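Condensin complex subunit 3 (PDB 5OQR) serves as a regulatory subunit of condensin, the complex that converts interphase chromatin into condensed, mitotic-like chromosomes. Local coordinates at residues D601-E614 with R644-L656. Sequence-based numbering, arbitrary orientation.
Sequences DELFLKPLIIQYFE and RIATIFCDALLSL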
loop_
_atom_site.group_PDB
_atom_site.type_symbol
_atom_site.label_atom_id
_atom_site.label_comp_id
_atom_site.label_asym_id
_atom_site.label_seq_id
_atom_site.Cartn_x
_atom_site.Cartn_y
_atom_site.Cartn_z
ATOM N N ASP A 601 18.058 -15.814 15.049
ATOM C CA ASP A 601 18.014 -14.664 14.149
ATOM C C ASP A 601 19.210 -14.663 13.208
ATOM O O ASP A 601 19.057 -14.580 11.987
ATOM C CB ASP A 601 17.985 -13.362 14.950
ATOM C CG ASP A 601 16.992 -13.396 16.085
ATOM O OD1 ASP A 601 16.830 -14.468 16.695
ATOM O OD2 ASP A 601 16.378 -12.348 16.372
ATOM N N GLU A 602 20.413 -14.764 13.775
ATOM C CA GLU A 602 21.639 -14.717 12.984
ATOM C C GLU A 602 21.582 -15.688 11.814
ATOM O O GLU A 602 21.988 -15.354 10.694
ATOM C CB GLU A 602 22.849 -15.034 13.866
ATOM C CG GLU A 602 22.819 -14.409 15.262
ATOM C CD GLU A 602 22.068 -15.255 16.283
ATOM O OE1 GLU A 602 21.967 -16.485 16.085
ATOM O OE2 GLU A 602 21.562 -14.685 17.272
ATOM N N LEU A 603 21.076 -16.898 12.054
ATOM C CA LEU A 603 21.103 -17.938 11.031
ATOM C C LEU A 603 20.114 -17.643 9.909
ATOM O O LEU A 603 20.394 -17.932 8.740
ATOM C CB LEU A 603 20.809 -19.294 11.670
ATOM C CG LEU A 603 20.918 -20.513 10.752
ATOM C CD1 LEU A 603 22.361 -20.768 10.354
ATOM C CD2 LEU A 603 20.314 -21.743 11.417
ATOM N N PHE A 604 18.958 -17.072 10.239
ATOM C CA PHE A 604 17.926 -16.814 9.240
ATOM C C PHE A 604 18.009 -15.417 8.648
ATOM O O PHE A 604 17.561 -15.207 7.516
ATOM C CB PHE A 604 16.536 -17.012 9.853
ATOM C CG PHE A 604 16.166 -18.449 10.065
ATOM C CD1 PHE A 604 15.817 -19.249 8.994
ATOM C CD2 PHE A 604 16.164 -18.998 11.332
ATOM C CE1 PHE A 604 15.478 -20.571 9.181
ATOM C CE2 PHE A 604 15.825 -20.318 11.527
ATOM C CZ PHE A 604 15.482 -21.107 10.451
ATOM N N LEU A 605 18.568 -14.458 9.385
ATOM C CA LEU A 605 18.558 -13.073 8.929
ATOM C C LEU A 605 19.225 -12.927 7.567
ATOM O O LEU A 605 18.770 -12.145 6.726
ATOM C CB LEU A 605 19.253 -12.191 9.969
ATOM C CG LEU A 605 18.707 -10.812 10.339
ATOM C CD1 LEU A 605 17.196 -10.708 10.252
ATOM C CD2 LEU A 605 19.162 -10.493 11.757
ATOM N N LYS A 606 20.305 -13.678 7.324
ATOM C CA LYS A 606 20.998 -13.556 6.043
ATOM C C LYS A 606 20.225 -14.235 4.921
ATOM O O LYS A 606 19.977 -13.583 3.892
ATOM C CB LYS A 606 22.428 -14.090 6.173
ATOM C CG LYS A 606 23.261 -13.996 4.903
ATOM C CD LYS A 606 24.254 -15.138 4.818
ATOM C CE LYS A 606 25.086 -15.054 3.551
ATOM N NZ LYS A 606 25.636 -16.376 3.152
ATOM N N PRO A 607 19.817 -15.499 5.030
ATOM C CA PRO A 607 18.952 -16.067 3.982
ATOM C C PRO A 607 17.691 -15.260 3.719
ATOM O O PRO A 607 17.225 -15.211 2.574
ATOM C CB PRO A 607 18.623 -17.460 4.531
ATOM C CG PRO A 607 19.771 -17.793 5.391
ATOM C CD PRO A 607 20.220 -16.522 6.012
ATOM N N LEU A 608 17.116 -14.631 4.744
ATOM C CA LEU A 608 15.923 -13.816 4.534
ATOM C C LEU A 608 16.227 -12.623 3.641
ATOM O O LEU A 608 15.510 -12.359 2.669
ATOM C CB LEU A 608 15.364 -13.337 5.876
ATOM C CG LEU A 608 14.148 -14.036 6.483
ATOM C CD1 LEU A 608 13.666 -13.221 7.669
ATOM C CD2 LEU A 608 13.016 -14.219 5.489
ATOM N N ILE A 609 17.283 -11.878 3.967
ATOM C CA ILE A 609 17.616 -10.681 3.202
ATOM C C ILE A 609 17.939 -11.044 1.760
ATOM O O ILE A 609 17.544 -10.340 0.825
ATOM C CB ILE A 609 18.777 -9.929 3.882
ATOM C CG1 ILE A 609 18.301 -9.360 5.221
ATOM C CG2 ILE A 609 19.317 -8.814 2.979
ATOM C CD1 ILE A 609 19.373 -8.677 6.034
ATOM N N ILE A 610 18.656 -12.148 1.555
ATOM C CA ILE A 610 19.015 -12.555 0.200
ATOM C C ILE A 610 17.759 -12.843 -0.612
ATOM O O ILE A 610 17.552 -12.279 -1.692
ATOM C CB ILE A 610 19.959 -13.770 0.231
ATOM C CG1 ILE A 610 21.309 -13.364 0.826
ATOM C CG2 ILE A 610 20.144 -14.350 -1.174
ATOM C CD1 ILE A 610 22.314 -14.490 0.937
ATOM N N GLN A 611 16.905 -13.733 -0.104
ATOM C CA GLN A 611 15.681 -14.077 -0.818
ATOM C C GLN A 611 14.815 -12.847 -1.051
ATOM O O GLN A 611 14.245 -12.673 -2.132
ATOM C CB GLN A 611 14.905 -15.133 -0.035
ATOM C CG GLN A 611 13.985 -15.978 -0.887
ATOM C CD GLN A 611 14.733 -17.030 -1.670
ATOM O OE1 GLN A 611 15.530 -17.782 -1.112
ATOM N NE2 GLN A 611 14.490 -17.084 -2.972
ATOM N N TYR A 612 14.707 -11.981 -0.042
ATOM C CA TYR A 612 13.875 -10.789 -0.164
ATOM C C TYR A 612 14.307 -9.923 -1.341
ATOM O O TYR A 612 13.465 -9.329 -2.025
ATOM C CB TYR A 612 13.927 -9.995 1.140
ATOM C CG TYR A 612 13.231 -8.658 1.088
ATOM C CD1 TYR A 612 11.854 -8.575 0.947
ATOM C CD2 TYR A 612 13.949 -7.477 1.197
ATOM C CE1 TYR A 612 11.212 -7.353 0.903
ATOM C CE2 TYR A 612 13.317 -6.251 1.156
ATOM C CZ TYR A 612 11.948 -6.195 1.011
ATOM O OH TYR A 612 11.314 -4.976 0.971
ATOM N N PHE A 613 15.609 -9.835 -1.593
ATOM C CA PHE A 613 16.136 -9.032 -2.687
ATOM C C PHE A 613 16.493 -9.859 -3.914
ATOM O O PHE A 613 16.934 -9.292 -4.917
ATOM C CB PHE A 613 17.376 -8.257 -2.227
ATOM C CG PHE A 613 17.077 -7.124 -1.286
ATOM C CD1 PHE A 613 16.312 -6.048 -1.695
ATOM C CD2 PHE A 613 17.578 -7.128 0.004
ATOM C CE1 PHE A 613 16.041 -5.004 -0.834
ATOM C CE2 PHE A 613 17.312 -6.086 0.868
ATOM C CZ PHE A 613 16.543 -5.022 0.447
ATOM N N GLU A 614 16.313 -11.173 -3.866
ATOM C CA GLU A 614 16.763 -12.018 -4.960
ATOM C C GLU A 614 15.878 -11.814 -6.190
ATOM O O GLU A 614 14.660 -11.667 -6.060
ATOM C CB GLU A 614 16.745 -13.487 -4.544
ATOM C CG GLU A 614 17.287 -14.426 -5.605
ATOM C CD GLU A 614 17.663 -15.779 -5.052
ATOM O OE1 GLU A 614 18.443 -16.490 -5.719
ATOM O OE2 GLU A 614 17.189 -16.128 -3.949
ATOM N N ARG A 644 22.434 -7.242 14.789
ATOM C CA ARG A 644 22.437 -8.531 14.105
ATOM C C ARG A 644 22.460 -8.365 12.593
ATOM O O ARG A 644 23.029 -9.204 11.886
ATOM C CB ARG A 644 21.212 -9.347 14.518
ATOM C CG ARG A 644 21.149 -9.692 15.991
ATOM C CD ARG A 644 19.931 -10.542 16.295
ATOM N NE ARG A 644 19.787 -10.824 17.722
ATOM C CZ ARG A 644 18.974 -10.174 18.549
ATOM N NH1 ARG A 644 18.204 -9.187 18.112
ATOM N NH2 ARG A 644 18.925 -10.516 19.829
ATOM N N ILE A 645 21.846 -7.300 12.077
ATOM C CA ILE A 645 21.806 -7.096 10.633
ATOM C C ILE A 645 23.165 -6.634 10.126
ATOM O O ILE A 645 23.621 -7.058 9.059
ATOM C CB ILE A 645 20.689 -6.100 10.270
ATOM C CG1 ILE A 645 19.330 -6.654 10.711
ATOM C CG2 ILE A 645 20.679 -5.819 8.767
ATOM C CD1 ILE A 645 18.196 -5.660 10.631
ATOM N N ALA A 646 23.839 -5.765 10.882
ATOM C CA ALA A 646 25.182 -5.344 10.505
ATOM C C ALA A 646 26.169 -6.501 10.579
ATOM O O ALA A 646 27.179 -6.499 9.867
ATOM C CB ALA A 646 25.640 -4.194 11.401
ATOM N N THR A 647 25.891 -7.500 11.417
ATOM C CA THR A 647 26.812 -8.619 11.583
ATOM C C THR A 647 26.821 -9.538 10.367
ATOM O O THR A 647 27.823 -10.216 10.115
ATOM C CB THR A 647 26.443 -9.400 12.842
ATOM O OG1 THR A 647 26.618 -8.558 13.986
ATOM C CG2 THR A 647 27.309 -10.646 12.999
ATOM N N ILE A 648 25.725 -9.590 9.614
ATOM C CA ILE A 648 25.643 -10.386 8.395
ATOM C C ILE A 648 25.486 -9.521 7.162
ATOM O O ILE A 648 25.479 -10.047 6.040
ATOM C CB ILE A 648 24.507 -11.429 8.476
ATOM C CG1 ILE A 648 23.155 -10.772 8.780
ATOM C CG2 ILE A 648 24.822 -12.474 9.530
ATOM C CD1 ILE A 648 22.379 -10.356 7.555
ATOM N N PHE A 649 25.356 -8.207 7.337
ATOM C CA PHE A 649 25.292 -7.248 6.242
ATOM C C PHE A 649 26.219 -7.608 5.084
ATOM O O PHE A 649 25.768 -7.845 3.958
ATOM C CB PHE A 649 25.641 -5.866 6.804
ATOM C CG PHE A 649 25.481 -4.740 5.826
ATOM C CD1 PHE A 649 26.411 -4.532 4.823
ATOM C CD2 PHE A 649 24.414 -3.870 5.931
ATOM C CE1 PHE A 649 26.265 -3.492 3.934
ATOM C CE2 PHE A 649 24.266 -2.829 5.048
ATOM C CZ PHE A 649 25.190 -2.638 4.048
ATOM N N CYS A 650 27.526 -7.641 5.347
ATOM C CA CYS A 650 28.497 -7.779 4.267
ATOM C C CYS A 650 28.309 -9.089 3.515
ATOM O O CYS A 650 28.322 -9.116 2.281
ATOM C CB CYS A 650 29.916 -7.677 4.826
ATOM S SG CYS A 650 30.353 -6.035 5.420
ATOM N N ASP A 651 28.135 -10.190 4.244
ATOM C CA ASP A 651 28.007 -11.486 3.587
ATOM C C ASP A 651 26.725 -11.563 2.770
ATOM O O ASP A 651 26.715 -12.131 1.673
ATOM C CB ASP A 651 28.052 -12.603 4.625
ATOM C CG ASP A 651 29.155 -12.403 5.647
ATOM O OD1 ASP A 651 30.267 -12.931 5.436
ATOM O OD2 ASP A 651 28.909 -11.711 6.659
ATOM N N ALA A 652 25.632 -10.997 3.287
ATOM C CA ALA A 652 24.394 -10.956 2.521
ATOM C C ALA A 652 24.562 -10.124 1.259
ATOM O O ALA A 652 24.115 -10.523 0.178
ATOM C CB ALA A 652 23.263 -10.395 3.383
ATOM N N LEU A 653 25.212 -8.966 1.375
ATOM C CA LEU A 653 25.356 -8.083 0.224
ATOM C C LEU A 653 26.308 -8.673 -0.809
ATOM O O LEU A 653 26.090 -8.524 -2.016
ATOM C CB LEU A 653 25.840 -6.711 0.687
ATOM C CG LEU A 653 25.741 -5.567 -0.322
ATOM C CD1 LEU A 653 24.295 -5.295 -0.705
ATOM C CD2 LEU A 653 26.381 -4.320 0.260
ATOM N N LEU A 654 27.369 -9.342 -0.358
ATOM C CA LEU A 654 28.279 -9.991 -1.295
ATOM C C LEU A 654 27.583 -11.117 -2.047
ATOM O O LEU A 654 27.774 -11.276 -3.258
ATOM C CB LEU A 654 29.507 -10.521 -0.553
ATOM C CG LEU A 654 30.478 -9.477 -0.003
ATOM C CD1 LEU A 654 31.603 -10.162 0.752
ATOM C CD2 LEU A 654 31.038 -8.607 -1.117
ATOM N N SER A 655 26.775 -11.912 -1.344
ATOM C CA SER A 655 26.034 -12.978 -2.008
ATOM C C SER A 655 25.103 -12.416 -3.071
ATOM O O SER A 655 24.934 -13.014 -4.139
ATOM C CB SER A 655 25.246 -13.787 -0.978
ATOM O OG SER A 655 26.109 -14.567 -0.173
ATOM N N LEU A 656 24.491 -11.264 -2.799
ATOM C CA LEU A 656 23.605 -10.655 -3.782
ATOM C C LEU A 656 24.373 -10.152 -4.995
ATOM O O LEU A 656 23.851 -10.193 -6.114
ATOM C CB LEU A 656 22.815 -9.516 -3.137
ATOM C CG LEU A 656 21.700 -9.958 -2.187
ATOM C CD1 LEU A 656 21.173 -8.778 -1.391
ATOM C CD2 LEU A 656 20.569 -10.622 -2.957
#
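K606 drops as a knob into a hole formed by I648, D651, A652 and S655, near the middle of two helices in the HEAT-repeat solenoid of this condensin subunit. Helices 601-613 and 639-661 run in the same general direction, their local axes 9.3 Å apart at an angle of 35°, with helix 621-635 between them in sequence.

CB of K606 lies 4.0 Å from CD1 of I648. With CG anti to the backbone N (chi1 -179°), the chain heads for the partner helix, and CG rests 3.9 Å from CB of A652. A bend at chi2 then carries the chain on, until CE passes 3.8 Å from the carbonyl O of D651. NZ ends near OG of S655, though not bonded to it; that hydroxyl is given to D651 O, which also accepts S655 N from the opposite face of its plane.

Towards the start of the pair, R644 slants across D601, its CD against CB of D601 and its CB against CD2 of L605. D601 OD2 sits over one face of the guanidinium, 4.0 Å from R644 NE, a long salt bridge of charges alone, since no N-H points at the oxygen. The same OD2 is hydrogen-bonded to Y634 and H598, while E602 OE2 lies near the guanidinium edge, too far for a salt bridge. An alanine in place of R644 would probably cost both acids a nearby positive charge and uncover CB of D601, where the arginine CD now packs.

One turn on from L605, the methyls of I609 meet I645, I648 and A652, and I609 and F613 also touch helix 669-682. Towards the other end, I610 and L656 run antiparallel alongside each other, CG2 of I610 near CD2 of L656, and CD1 of I610 lands 3.6 Å from CB of S655.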